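Local coordinates for protein translation initiation factor 6 (Methanocaldococcus jannaschii, PDB 1G61) that binds the large (50S) ribosomal subunit and prevents it from joining the 30S subunit to form the 70S initiation complex, at residues A[171-174]-A[175-178]. Numbering follows the deposited sequence.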
ATOM      1  N   GLU A 171      -2.729  18.879   8.535  1.00 11.07           N
ATOM      2  CA  GLU A 171      -2.792  17.421   8.417  1.00 10.40           C
ATOM      3  C   GLU A 171      -1.558  16.892   7.715  1.00 10.02           C
ATOM      4  O   GLU A 171      -1.002  15.857   8.090  1.00  9.80           O
ATOM      5  CB  GLU A 171      -4.079  17.044   7.678  1.00 10.88           C
ATOM      6  CG  GLU A 171      -4.171  15.523   7.440  1.00 11.83           C
ATOM      7  CD  GLU A 171      -5.616  15.185   7.121  1.00 12.42           C
ATOM      8  OE1 GLU A 171      -6.044  15.335   5.968  1.00 12.70           O
ATOM      9  OE2 GLU A 171      -6.353  14.831   8.073  1.00 17.28           O
ATOM     10  N   LEU A 172      -1.054  17.612   6.707  1.00 10.76           N
ATOM     11  CA  LEU A 172       0.192  17.238   6.048  1.00 10.26           C
ATOM     12  C   LEU A 172       1.356  17.214   7.057  1.00  9.47           C
ATOM     13  O   LEU A 172       2.156  16.297   7.065  1.00 10.57           O
ATOM     14  CB  LEU A 172       0.494  18.180   4.886  1.00 13.19           C
ATOM     15  CG  LEU A 172       1.121  17.657   3.622  1.00 18.06           C
ATOM     16  CD1 LEU A 172       0.243  16.671   2.862  1.00 15.26           C
ATOM     17  CD2 LEU A 172       1.447  18.830   2.720  1.00 22.86           C
ATOM     18  N   GLU A 173       1.454  18.210   7.945  1.00  9.33           N
ATOM     19  CA  GLU A 173       2.478  18.192   8.979  1.00 10.72           C
ATOM     20  C   GLU A 173       2.321  17.010   9.917  1.00  8.72           C
ATOM     21  O   GLU A 173       3.308  16.350  10.295  1.00  9.96           O
ATOM     22  CB  GLU A 173       2.500  19.480   9.823  1.00 13.19           C
ATOM     23  CG  GLU A 173       3.782  19.574  10.645  1.00 21.63           C
ATOM     24  CD  GLU A 173       5.064  19.076  10.004  1.00 35.74           C
ATOM     25  OE1 GLU A 173       5.451  19.661   8.953  1.00 38.01           O
ATOM     26  OE2 GLU A 173       5.714  18.120  10.532  1.00 38.84           O
ATOM     27  N   PHE A 174       1.116  16.654  10.331  1.00  8.77           N
ATOM     28  CA  PHE A 174       0.849  15.472  11.137  1.00  7.70           C
ATOM     29  C   PHE A 174       1.310  14.206  10.458  1.00  7.81           C
ATOM     30  O   PHE A 174       1.939  13.358  11.093  1.00  9.21           O
ATOM     31  CB  PHE A 174      -0.664  15.458  11.425  1.00  9.48           C
ATOM     32  CG  PHE A 174      -1.116  14.129  12.035  1.00  7.86           C
ATOM     33  CD1 PHE A 174      -0.925  13.789  13.366  1.00  9.84           C
ATOM     34  CD2 PHE A 174      -1.735  13.203  11.209  1.00 10.13           C
ATOM     35  CE1 PHE A 174      -1.353  12.561  13.862  1.00 11.01           C
ATOM     36  CE2 PHE A 174      -2.157  11.988  11.722  1.00 10.71           C
ATOM     37  CZ  PHE A 174      -1.967  11.642  13.048  1.00 11.29           C
ATOM     38  N   LEU A 175       0.969  14.038   9.173  1.00  7.95           N
ATOM     39  CA  LEU A 175       1.365  12.827   8.445  1.00  7.52           C
ATOM     40  C   LEU A 175       2.876  12.729   8.301  1.00  7.57           C
ATOM     41  O   LEU A 175       3.506  11.686   8.426  1.00  8.98           O
ATOM     42  CB  LEU A 175       0.718  12.805   7.059  1.00  8.53           C
ATOM     43  CG  LEU A 175      -0.820  12.717   7.121  1.00  8.84           C
ATOM     44  CD1 LEU A 175      -1.424  13.003   5.742  1.00 11.31           C
ATOM     45  CD2 LEU A 175      -1.347  11.411   7.704  1.00 10.39           C
ATOM     46  N   LYS A 176       3.494  13.873   8.026  1.00  9.56           N
ATOM     47  CA  LYS A 176       4.956  13.891   7.875  1.00 10.07           C
ATOM     48  C   LYS A 176       5.598  13.422   9.155  1.00 10.08           C
ATOM     49  O   LYS A 176       6.576  12.663   9.144  1.00 11.76           O
ATOM     50  CB  LYS A 176       5.377  15.298   7.448  1.00 12.89           C
ATOM     51  CG  LYS A 176       6.835  15.387   7.088  1.00 17.61           C
ATOM     52  CD  LYS A 176       7.116  16.834   6.662  1.00 17.09           C
ATOM     53  CE  LYS A 176       8.527  16.882   6.102  1.00 22.44           C
ATOM     54  NZ  LYS A 176       8.994  18.290   6.160  1.00 25.79           N
ATOM     55  N   SER A 177       5.070  13.867  10.295  1.00 10.29           N
ATOM     56  CA  SER A 177       5.591  13.500  11.606  1.00  9.83           C
ATOM     57  C   SER A 177       5.315  12.039  11.900  1.00 11.21           C
ATOM     58  O   SER A 177       6.184  11.280  12.357  1.00 11.87           O
ATOM     59  CB  SER A 177       4.953  14.438  12.660  1.00 14.37           C
ATOM     60  OG  SER A 177       5.316  14.012  13.947  1.00 21.23           O
ATOM     61  N   LEU A 178       4.081  11.550  11.635  1.00  8.03           N
ATOM     62  CA  LEU A 178       3.690  10.175  11.924  1.00  8.03           C
ATOM     63  C   LEU A 178       4.542   9.171  11.156  1.00  7.44           C
ATOM     64  O   LEU A 178       4.967   8.147  11.667  1.00  8.86           O
ATOM     65  CB  LEU A 178       2.202   9.945  11.582  1.00  8.02           C
ATOM     66  CG  LEU A 178       1.673   8.527  11.721  1.00  7.82           C
ATOM     67  CD1 LEU A 178       1.836   7.998  13.139  1.00 11.74           C
ATOM     68  CD2 LEU A 178       0.210   8.509  11.268  1.00 10.57           C
TER
HETATM   69  O   HOH W   1       8.464  19.733   8.178  1.00 38.99           O
HETATM   70  O   HOH W   2       2.268  12.738  14.274  1.00 45.09           O
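L175 packs back along its own helix against E171 and F174, a place that suits a branched aliphatic residue because each methyl has its own neighbour. Its CB lies 3.7 Å from E171 O, the same carbonyl that accepts the hydrogen bond from L175 N (2.9 Å). CG sits beside the backbone N, opposite the carbonyl carbon (chi1 -64°), which carries the branch back over the preceding turn and brings L175 CG within 3.3 Å of E171 O. Beyond it the two methyls part: L175 CD1 lies alongside E171 CG, 4.1 Å away, while L175 CD2 comes 4.0 Å from F174 CD2 as the two side chains cross obliquely. The long F174 ring suits its place by spanning on to L178 CD2 with CZ. E171 uses its methylene here and sends OE1 to A145 N. On the solvent-facing side, a bend in E173 (chi2 37°) and the extended K176 chain leave E173 OE1 and K176 NZ 4.7 Å apart, bridged by a water; lysine can thus touch I184 and still reach solvent. An alanine in place of L175 would probably leave the E171 methylene and F174 ring without their shared apolar neighbour and open a gap against I184 and L119. The i to i+4 backbone bonds make this an alpha-helix; L172 and L175 on I184, L175 and L178 on L119, and E173 outward make it amphipathic, the crossover helix of a beta-alpha-beta unit.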